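Putative peptide ABC-transport system periplasmic peptide-binding protein (Campylobacter jejuni, PDB 4OEV) binds nickel(II) outside the cytoplasm as the solute-binding component of an ABC-type importer, with peptide transport the broader role assigned to its family. Local coordinates at residues A[62-67]-A[117-122]; A[106-111]-A[121-126]; A[232-237]-A[462-467]. All blocks are in the same frame, centred on the assembly; numbering follows the deposited sequence.

Contact 1: A[62-67]-A[117-122]; sequences VYDIFL and HVKITL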
loop_
_atom_site.group_PDB
_atom_site.type_symbol
_atom_site.label_atom_id
_atom_site.label_comp_id
_atom_site.label_asym_id
_atom_site.label_seq_id
_atom_site.Cartn_x
_atom_site.Cartn_y
_atom_site.Cartn_z
ATOM N N VAL A 62 3.080 21.079 18.319
ATOM C CA VAL A 62 1.995 20.817 19.279
ATOM C C VAL A 62 0.608 20.705 18.643
ATOM O O VAL A 62 0.166 21.605 17.914
ATOM C CB VAL A 62 1.953 21.903 20.367
ATOM C CG1 VAL A 62 0.720 21.747 21.223
ATOM C CG2 VAL A 62 3.199 21.811 21.237
ATOM N N TYR A 63 -0.071 19.602 18.950
ATOM C CA TYR A 63 -1.400 19.289 18.385
ATOM C C TYR A 63 -2.428 19.274 19.468
ATOM O O TYR A 63 -2.391 18.399 20.335
ATOM C CB TYR A 63 -1.417 17.914 17.692
ATOM C CG TYR A 63 -0.698 17.871 16.366
ATOM C CD1 TYR A 63 -1.387 17.613 15.190
ATOM C CD2 TYR A 63 0.663 18.102 16.287
ATOM C CE1 TYR A 63 -0.735 17.571 13.965
ATOM C CE2 TYR A 63 1.316 18.086 15.082
ATOM C CZ TYR A 63 0.614 17.810 13.923
ATOM O OH TYR A 63 1.282 17.822 12.731
ATOM N N ASP A 64 -3.388 20.194 19.384
ATOM C CA ASP A 64 -4.521 20.167 20.292
ATOM C C ASP A 64 -5.685 19.538 19.558
ATOM O O ASP A 64 -6.133 20.088 18.550
ATOM C CB ASP A 64 -4.904 21.570 20.772
ATOM C CG ASP A 64 -3.965 22.105 21.847
ATOM O OD1 ASP A 64 -4.082 21.669 23.011
ATOM O OD2 ASP A 64 -3.139 22.981 21.519
ATOM N N ILE A 65 -6.133 18.370 20.016
ATOM C CA ILE A 65 -7.198 17.652 19.304
ATOM C C ILE A 65 -8.473 17.542 20.158
ATOM O O ILE A 65 -8.402 17.118 21.313
ATOM C CB ILE A 65 -6.758 16.268 18.877
ATOM C CG1 ILE A 65 -5.495 16.381 18.035
ATOM C CG2 ILE A 65 -7.877 15.571 18.095
ATOM C CD1 ILE A 65 -5.126 15.103 17.344
ATOM N N PHE A 66 -9.613 17.922 19.571
ATOM C CA PHE A 66 -10.926 17.932 20.248
ATOM C C PHE A 66 -11.858 16.832 19.691
ATOM O O PHE A 66 -12.111 16.749 18.476
ATOM C CB PHE A 66 -11.540 19.327 20.110
ATOM C CG PHE A 66 -10.635 20.416 20.624
ATOM C CD1 PHE A 66 -10.597 20.734 21.977
ATOM C CD2 PHE A 66 -9.812 21.108 19.759
ATOM C CE1 PHE A 66 -9.729 21.717 22.451
ATOM C CE2 PHE A 66 -8.952 22.074 20.203
ATOM C CZ PHE A 66 -8.908 22.395 21.563
ATOM N N LEU A 67 -12.334 15.974 20.590
ATOM C CA LEU A 67 -13.003 14.727 20.209
ATOM C C LEU A 67 -14.527 14.781 20.241
ATOM O O LEU A 67 -15.081 15.594 20.981
ATOM C CB LEU A 67 -12.539 13.625 21.143
ATOM C CG LEU A 67 -11.009 13.612 21.277
ATOM C CD1 LEU A 67 -10.613 12.587 22.284
ATOM C CD2 LEU A 67 -10.416 13.270 19.874
ATOM N N HIS A 117 -10.323 16.451 24.929
ATOM C CA HIS A 117 -9.199 17.303 24.545
ATOM C C HIS A 117 -7.886 16.593 24.872
ATOM O O HIS A 117 -7.579 16.348 26.041
ATOM C CB HIS A 117 -9.216 18.646 25.296
ATOM C CG HIS A 117 -8.102 19.590 24.923
ATOM N ND1 HIS A 117 -7.801 20.717 25.669
ATOM C CD2 HIS A 117 -7.261 19.612 23.860
ATOM C CE1 HIS A 117 -6.791 21.362 25.111
ATOM N NE2 HIS A 117 -6.451 20.717 24.004
ATOM N N VAL A 118 -7.110 16.280 23.837
ATOM C CA VAL A 118 -5.750 15.757 24.067
ATOM C C VAL A 118 -4.775 16.754 23.473
ATOM O O VAL A 118 -5.082 17.484 22.532
ATOM C CB VAL A 118 -5.508 14.333 23.518
ATOM C CG1 VAL A 118 -6.465 13.345 24.186
ATOM C CG2 VAL A 118 -5.586 14.281 21.971
ATOM N N LYS A 119 -3.625 16.863 24.123
ATOM C CA LYS A 119 -2.582 17.756 23.689
ATOM C C LYS A 119 -1.392 16.858 23.382
ATOM O O LYS A 119 -0.774 16.317 24.298
ATOM C CB LYS A 119 -2.254 18.774 24.782
ATOM C CG LYS A 119 -1.264 19.857 24.412
ATOM C CD LYS A 119 -0.956 20.694 25.668
ATOM C CE LYS A 119 -0.503 22.089 25.319
ATOM N NZ LYS A 119 0.710 22.001 24.450
ATOM N N ILE A 120 -1.073 16.733 22.099
ATOM C CA ILE A 120 0.011 15.867 21.650
ATOM C C ILE A 120 1.196 16.746 21.358
ATOM O O ILE A 120 1.089 17.717 20.617
ATOM C CB ILE A 120 -0.387 15.065 20.383
ATOM C CG1 ILE A 120 -1.668 14.291 20.629
ATOM C CG2 ILE A 120 0.770 14.124 19.938
ATOM C CD1 ILE A 120 -2.380 13.864 19.339
ATOM N N THR A 121 2.330 16.424 21.966
ATOM C CA THR A 121 3.543 17.162 21.692
ATOM C C THR A 121 4.582 16.250 21.011
ATOM O O THR A 121 4.799 15.087 21.383
ATOM C CB THR A 121 4.152 17.795 22.986
ATOM O OG1 THR A 121 3.246 18.778 23.503
ATOM C CG2 THR A 121 5.473 18.459 22.674
ATOM N N LEU A 122 5.217 16.813 20.006
ATOM C CA LEU A 122 6.149 16.047 19.170
ATOM C C LEU A 122 7.582 16.485 19.417
ATOM O O LEU A 122 7.824 17.620 19.802
ATOM C CB LEU A 122 5.819 16.224 17.710
ATOM C CG LEU A 122 4.454 15.881 17.124
ATOM C CD1 LEU A 122 4.525 16.199 15.630
ATOM C CD2 LEU A 122 4.169 14.417 17.391
#
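Tyr63 and Ile120 sit opposite each other at a hydrogen-bonded position of an antiparallel pair, strands 62-67 and 117-122, the two central strands of a four-stranded antiparallel sheet in this family 5 solute-binding protein. Their backbones exchange two bonds, Tyr63 N to Ile120 O and Ile120 N to Tyr63 O, both 2.8 Å. Ile65 and Val118 repeat the exchange two residues on. Between these pairs, Asp64 CA-H leans on Val118 O and Lys119 CA-H on Tyr63 O; His117 CA-H meets Ile65 O beyond the second.

The pair has two unlike faces. On the buried one, Tyr63, Ile65, Val118 and Ile120 pack with Leu122: Ile65 CD1 meets Ile120 CD1 at 3.6 Å, Ile65 CB touches Val118 CG2, and Tyr63 CE2 reaches Leu122 CD1. Helix 81-92 lies against Val118 and Ile120, and Phe129 makes an edge-to-face pair with Tyr63.

The other face, partly exposed, carries Val62, Asp64, Phe66, His117, Lys119 and Thr121. His117 and Phe66 run side by side in one direction, their rings in an offset stack with centroids 4.5 Å apart. The planes are 24° apart, and Phe66 CE1 stands over the centre of the imidazole. The chi1 of His117, -179°, extends the ring from the backbone N and brings it alongside Phe66.

His117 NE2 donates to Asp64 OD1 at 2.7 Å; the oxygen lies near the ring plane but is approached from its anti side, somewhat out of the carboxylate plane. Stack and bond together fix the rotation of the ring. The carboxylate would probably favour a protonated imidazole. Lys119 CG lies 3.6 Å from Asp64 OD1, and the chain bends at its last torsion to bring Lys119 NZ to 3.2 Å from Val62 CG1.

Contact 2: A[106-111]-A[121-126]; sequences DIKSVE and TLFKPY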
loop_
_atom_site.group_PDB
_atom_site.type_symbol
_atom_site.label_atom_id
_atom_site.label_comp_id
_atom_site.label_asym_id
_atom_site.label_seq_id
_atom_site.Cartn_x
_atom_site.Cartn_y
_atom_site.Cartn_z
ATOM N N ASP A 106 7.659 9.787 16.642
ATOM C CA ASP A 106 8.002 11.169 16.843
ATOM C C ASP A 106 7.132 11.890 17.897
ATOM O O ASP A 106 7.274 13.097 18.125
ATOM C CB ASP A 106 7.894 11.875 15.517
ATOM C CG ASP A 106 8.321 13.306 15.601
ATOM O OD1 ASP A 106 9.361 13.577 16.243
ATOM O OD2 ASP A 106 7.541 14.158 15.129
ATOM N N ILE A 107 6.272 11.138 18.570
ATOM C CA ILE A 107 5.421 11.701 19.619
ATOM C C ILE A 107 6.166 11.712 20.935
ATOM O O ILE A 107 6.615 10.660 21.407
ATOM C CB ILE A 107 4.155 10.893 19.762
ATOM C CG1 ILE A 107 3.357 11.047 18.487
ATOM C CG2 ILE A 107 3.321 11.380 21.018
ATOM C CD1 ILE A 107 2.395 10.003 18.318
ATOM N N LYS A 108 6.327 12.897 21.518
ATOM C CA LYS A 108 7.013 13.002 22.781
ATOM C C LYS A 108 6.091 12.752 23.975
ATOM O O LYS A 108 6.452 12.008 24.886
ATOM C CB LYS A 108 7.654 14.368 22.910
ATOM C CG LYS A 108 8.399 14.564 24.247
ATOM C CD LYS A 108 9.101 15.865 24.206
ATOM C CE LYS A 108 9.860 16.084 25.509
ATOM N NZ LYS A 108 10.711 17.293 25.408
ATOM N N SER A 109 4.902 13.364 23.956
ATOM C CA SER A 109 3.935 13.239 25.036
ATOM C C SER A 109 2.507 13.409 24.527
ATOM O O SER A 109 2.267 14.168 23.566
ATOM C CB SER A 109 4.189 14.294 26.120
ATOM O OG SER A 109 4.023 15.586 25.547
ATOM N N VAL A 110 1.589 12.703 25.182
ATOM C CA VAL A 110 0.142 12.829 24.952
ATOM C C VAL A 110 -0.537 13.222 26.272
ATOM O O VAL A 110 -0.523 12.442 27.224
ATOM C CB VAL A 110 -0.496 11.535 24.470
ATOM C CG1 VAL A 110 -1.976 11.735 24.212
ATOM C CG2 VAL A 110 0.251 10.991 23.197
ATOM N N GLU A 111 -1.084 14.431 26.327
ATOM C CA GLU A 111 -1.718 14.955 27.576
ATOM C C GLU A 111 -3.242 15.027 27.440
ATOM O O GLU A 111 -3.729 15.762 26.586
ATOM C CB GLU A 111 -1.242 16.362 27.901
ATOM C CG GLU A 111 0.226 16.625 28.175
ATOM C CD GLU A 111 0.493 18.124 28.156
ATOM O OE1 GLU A 111 1.365 18.555 27.358
ATOM O OE2 GLU A 111 -0.216 18.863 28.913
ATOM N N THR A 121 2.330 16.424 21.966
ATOM C CA THR A 121 3.543 17.162 21.692
ATOM C C THR A 121 4.582 16.250 21.011
ATOM O O THR A 121 4.799 15.087 21.383
ATOM C CB THR A 121 4.152 17.795 22.986
ATOM O OG1 THR A 121 3.246 18.778 23.503
ATOM C CG2 THR A 121 5.473 18.459 22.674
ATOM N N LEU A 122 5.217 16.813 20.006
ATOM C CA LEU A 122 6.149 16.047 19.170
ATOM C C LEU A 122 7.582 16.485 19.417
ATOM O O LEU A 122 7.824 17.620 19.802
ATOM C CB LEU A 122 5.819 16.224 17.710
ATOM C CG LEU A 122 4.454 15.881 17.124
ATOM C CD1 LEU A 122 4.525 16.199 15.630
ATOM C CD2 LEU A 122 4.169 14.417 17.391
ATOM N N PHE A 123 8.544 15.612 19.131
ATOM C CA PHE A 123 9.957 16.001 19.244
ATOM C C PHE A 123 10.353 16.995 18.138
ATOM O O PHE A 123 11.103 17.950 18.362
ATOM C CB PHE A 123 10.868 14.777 19.153
ATOM C CG PHE A 123 10.756 13.827 20.302
ATOM C CD1 PHE A 123 11.301 14.137 21.532
ATOM C CD2 PHE A 123 10.140 12.596 20.134
ATOM C CE1 PHE A 123 11.217 13.251 22.576
ATOM C CE2 PHE A 123 10.042 11.708 21.185
ATOM C CZ PHE A 123 10.584 12.038 22.403
ATOM N N LYS A 124 9.899 16.706 16.922
ATOM C CA LYS A 124 10.191 17.523 15.756
ATOM C C LYS A 124 8.934 17.519 14.878
ATOM O O LYS A 124 8.060 16.674 15.060
ATOM C CB LYS A 124 11.437 16.990 15.030
ATOM C CG LYS A 124 11.465 15.509 14.853
ATOM C CD LYS A 124 12.852 15.013 14.489
ATOM C CE LYS A 124 13.263 13.865 15.402
ATOM N NZ LYS A 124 14.148 12.858 14.701
ATOM N N PRO A 125 8.827 18.457 13.923
ATOM C CA PRO A 125 7.566 18.486 13.157
ATOM C C PRO A 125 7.357 17.190 12.373
ATOM O O PRO A 125 8.343 16.582 11.953
ATOM C CB PRO A 125 7.757 19.679 12.199
ATOM C CG PRO A 125 8.921 20.486 12.787
ATOM C CD PRO A 125 9.789 19.483 13.472
ATOM N N TYR A 126 6.096 16.791 12.173
ATOM C CA TYR A 126 5.752 15.632 11.357
ATOM C C TYR A 126 4.417 15.949 10.735
ATOM O O TYR A 126 3.379 15.545 11.257
ATOM C CB TYR A 126 5.693 14.338 12.196
ATOM C CG TYR A 126 5.471 13.089 11.377
ATOM C CD1 TYR A 126 6.365 12.715 10.350
ATOM C CD2 TYR A 126 4.369 12.279 11.617
ATOM C CE1 TYR A 126 6.121 11.588 9.588
ATOM C CE2 TYR A 126 4.138 11.171 10.895
ATOM C CZ TYR A 126 5.020 10.802 9.873
ATOM O OH TYR A 126 4.754 9.676 9.139
HETATM O O HOH W 1 1.859 17.177 24.967
#
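Thr121 faces two residues at once, Lys108 and Ser109, which makes this a classic beta bulge in the hairpin of strands 107-114 and 117-122. Thr121 O accepts both amides, Lys108 N at 2.7 Å and Ser109 N at 3.1 Å, and Thr121 N returns a bond to Ser109 O. The extra residue shifts the register by one, so that Ile107 comes opposite Leu122 as a non-hydrogen-bonded pair. Past the strand end, Phe123 N donates to Asp106 O and carries the pairing into the loop.

Asp106 dominates the loop side. A chi1 of -176° swings the Asp106 carboxylate away from its own amide, across to the turning 124-126 backbone. Asp106 OD1 accepts Lys124 N at 3.2 Å through its syn lone pair. Asp106 OD2 lies 2.6 Å from Lys124 O, close enough to suggest that the acid holds a proton. Tyr126 passes OD2 with its CB and sends its hydroxyl on to Asp391.

Lys108 crosses Phe123 at about a right angle. Lys108 CB rests over the centre of the ring in a CH-pi contact, 3.7 Å from the centroid of the Phe123 ring, and CG and CD continue above the CE1 side as the extended chain runs on past the ring. Next to the bulge, Ile107 CG1 meets Leu122 CD2.

At the far end a water joins three side chains. It lies 2.7 Å from Ser109 OG and 2.6 Å from Thr121 OG1, and it is hydrogen-bonded to Glu111 OE1 at 2.8 Å.

Contact 3: A[232-237]-A[462-467]; sequences GILREK and FALVYN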
loop_
_atom_site.group_PDB
_atom_site.type_symbol
_atom_site.label_atom_id
_atom_site.label_comp_id
_atom_site.label_asym_id
_atom_site.label_seq_id
_atom_site.Cartn_x
_atom_site.Cartn_y
_atom_site.Cartn_z
ATOM N N GLY A 232 -21.612 -3.695 -13.799
ATOM C CA GLY A 232 -21.014 -2.413 -14.117
ATOM C C GLY A 232 -19.495 -2.481 -13.942
ATOM O O GLY A 232 -18.987 -3.405 -13.324
ATOM N N ILE A 233 -18.767 -1.537 -14.530
ATOM C CA ILE A 233 -17.309 -1.469 -14.362
ATOM C C ILE A 233 -16.918 -0.032 -14.062
ATOM O O ILE A 233 -17.070 0.840 -14.909
ATOM C CB ILE A 233 -16.552 -1.943 -15.615
ATOM C CG1 ILE A 233 -17.015 -3.342 -16.022
ATOM C CG2 ILE A 233 -15.050 -1.918 -15.344
ATOM C CD1 ILE A 233 -16.556 -3.773 -17.426
ATOM N N LEU A 234 -16.442 0.215 -12.851
ATOM C CA LEU A 234 -15.993 1.530 -12.441
ATOM C C LEU A 234 -14.485 1.611 -12.571
ATOM O O LEU A 234 -13.793 0.826 -11.917
ATOM C CB LEU A 234 -16.356 1.808 -10.996
ATOM C CG LEU A 234 -17.662 2.535 -10.765
ATOM C CD1 LEU A 234 -17.858 2.511 -9.280
ATOM C CD2 LEU A 234 -17.606 3.950 -11.313
ATOM N N ARG A 235 -13.990 2.537 -13.393
ATOM C CA ARG A 235 -12.544 2.744 -13.536
ATOM C C ARG A 235 -12.054 3.617 -12.420
ATOM O O ARG A 235 -12.570 4.716 -12.256
ATOM C CB ARG A 235 -12.177 3.416 -14.852
ATOM C CG ARG A 235 -10.698 3.848 -14.854
ATOM C CD ARG A 235 -10.304 4.575 -16.120
ATOM N NE ARG A 235 -10.469 3.772 -17.325
ATOM C CZ ARG A 235 -9.465 3.333 -18.088
ATOM N NH1 ARG A 235 -8.212 3.599 -17.754
ATOM N NH2 ARG A 235 -9.712 2.631 -19.201
ATOM N N GLU A 236 -11.078 3.142 -11.654
ATOM C CA GLU A 236 -10.571 3.904 -10.493
ATOM C C GLU A 236 -9.098 4.263 -10.712
ATOM O O GLU A 236 -8.315 3.400 -11.093
ATOM C CB GLU A 236 -10.738 3.094 -9.213
ATOM C CG GLU A 236 -12.176 2.651 -8.994
ATOM C CD GLU A 236 -12.685 2.981 -7.602
ATOM O OE1 GLU A 236 -12.311 4.049 -7.061
ATOM O OE2 GLU A 236 -13.463 2.171 -7.037
ATOM N N LYS A 237 -8.746 5.531 -10.504
ATOM C CA LYS A 237 -7.352 5.979 -10.582
ATOM C C LYS A 237 -6.652 5.508 -9.333
ATOM O O LYS A 237 -7.316 5.242 -8.340
ATOM C CB LYS A 237 -7.255 7.504 -10.695
ATOM C CG LYS A 237 -7.763 8.084 -12.032
ATOM C CD LYS A 237 -6.804 7.744 -13.203
ATOM C CE LYS A 237 -7.320 8.235 -14.569
ATOM N NZ LYS A 237 -7.461 7.150 -15.638
ATOM N N PHE A 462 -7.574 0.808 -11.664
ATOM C CA PHE A 462 -8.216 -0.411 -11.216
ATOM C C PHE A 462 -9.606 -0.470 -11.784
ATOM O O PHE A 462 -10.251 0.558 -11.983
ATOM C CB PHE A 462 -8.237 -0.497 -9.681
ATOM C CG PHE A 462 -6.924 -0.936 -9.108
ATOM C CD1 PHE A 462 -6.632 -2.286 -8.999
ATOM C CD2 PHE A 462 -5.991 -0.010 -8.697
ATOM C CE1 PHE A 462 -5.397 -2.731 -8.514
ATOM C CE2 PHE A 462 -4.736 -0.446 -8.201
ATOM C CZ PHE A 462 -4.453 -1.793 -8.100
ATOM N N ALA A 463 -10.054 -1.691 -12.049
ATOM C CA ALA A 463 -11.402 -1.899 -12.535
ATOM C C ALA A 463 -12.229 -2.555 -11.439
ATOM O O ALA A 463 -12.023 -3.728 -11.115
ATOM C CB ALA A 463 -11.392 -2.775 -13.844
ATOM N N LEU A 464 -13.146 -1.784 -10.849
ATOM C CA LEU A 464 -14.091 -2.351 -9.902
ATOM C C LEU A 464 -15.258 -2.939 -10.655
ATOM O O LEU A 464 -16.072 -2.212 -11.262
ATOM C CB LEU A 464 -14.578 -1.294 -8.882
ATOM C CG LEU A 464 -15.696 -1.753 -7.934
ATOM C CD1 LEU A 464 -15.389 -3.092 -7.272
ATOM C CD2 LEU A 464 -15.931 -0.650 -6.870
ATOM N N VAL A 465 -15.373 -4.255 -10.614
ATOM C CA VAL A 465 -16.482 -4.857 -11.346
ATOM C C VAL A 465 -17.598 -5.242 -10.395
ATOM O O VAL A 465 -17.372 -5.953 -9.417
ATOM C CB VAL A 465 -16.084 -6.088 -12.136
ATOM C CG1 VAL A 465 -17.298 -6.610 -12.869
ATOM C CG2 VAL A 465 -14.954 -5.760 -13.112
ATOM N N TYR A 466 -18.802 -4.797 -10.670
ATOM C CA TYR A 466 -19.835 -4.990 -9.650
ATOM C C TYR A 466 -21.195 -5.412 -10.213
ATOM O O TYR A 466 -21.683 -4.909 -11.237
ATOM C CB TYR A 466 -19.977 -3.695 -8.792
ATOM C CG TYR A 466 -20.401 -2.488 -9.621
ATOM C CD1 TYR A 466 -19.446 -1.694 -10.272
ATOM C CD2 TYR A 466 -21.737 -2.180 -9.797
ATOM C CE1 TYR A 466 -19.837 -0.631 -11.074
ATOM C CE2 TYR A 466 -22.135 -1.103 -10.586
ATOM C CZ TYR A 466 -21.164 -0.335 -11.207
ATOM O OH TYR A 466 -21.550 0.717 -11.995
ATOM N N ASN A 467 -21.820 -6.341 -9.507
ATOM C CA ASN A 467 -23.238 -6.643 -9.716
ATOM C C ASN A 467 -24.059 -5.359 -9.882
ATOM O O ASN A 467 -24.011 -4.462 -9.036
ATOM C CB ASN A 467 -23.750 -7.469 -8.547
ATOM C CG ASN A 467 -25.183 -7.822 -8.694
ATOM O OD1 ASN A 467 -26.024 -7.385 -7.922
ATOM N ND2 ASN A 467 -25.478 -8.623 -9.713
HETATM O O HOH W 2 -19.586 1.970 -13.887
#
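Gly232 lies against one face of the Tyr466 ring, in the antiparallel sheet where the long strand 454-467 pairs with several partners, among them 231-236. Six backbone hydrogen bonds tie the segments in three reciprocal pairs: Gly232 with Tyr466, Leu234 with Leu464, and Glu236 with Phe462. Glu236 N to Phe462 O is 2.7 Å. Between them, the CA-H groups of Ile233 and Val465 approach the oxygens of Leu464 and Gly232.

The aromatic contact depends on the missing side chain. Tyr466 CG sits between its backbone N and carbonyl carbon (chi1 61°), folding the ring over the neighbouring strand; Gly232 CA makes a CH-pi contact 3.8 Å from the Tyr466 ring centroid, displaced toward the rim. A water lying in the ring plane is 3.0 Å from Tyr466 OH and also gives a weak bond to Ile233 O.

Apolar packing joins Leu234 to Leu464 and Tyr466; Leu234 CG is 3.9 Å from Tyr466 CE1. On the other face Ile233 CG2 touches Ala463 CB at 4.0 Å, and Phe225 adjoins Ile233 and Val465.

Among the polar groups, buried Glu236 runs alongside Leu464, its OE1 taking a weak hydrogen bond from Arg476 N. On the Ile233 face, Arg235 forms a salt bridge with Asp461, just before segment 462-467.

Cohesion thus comes chiefly from the backbone, while glycine, with no CB to collide, lets the face of the Tyr466 ring rest on the neighbouring strand.

Contacts 1 and 2 belong to one sheet and share strand 117-122: contact 1 joins it to 62-67, contact 2 to the edge strand 107-114. Lys119 N lies 2.7 Å from Glu111 O, a probable hydrogen bond between them. Contact 3 belongs to another sheet, its centre about 39 Å from that of contact 1 and 41 Å from that of contact 2. All three are partly buried. The regular central pair buries an apolar face and keeps on the other a histidine stacked on a phenylalanine and hydrogen-bonded to a carboxylate; the bulged edge relies on a carboxylate, a water and an exposed aromatic. Contact 3, nearer the chain's centre, is regular again but built around a glycine-tyrosine pair.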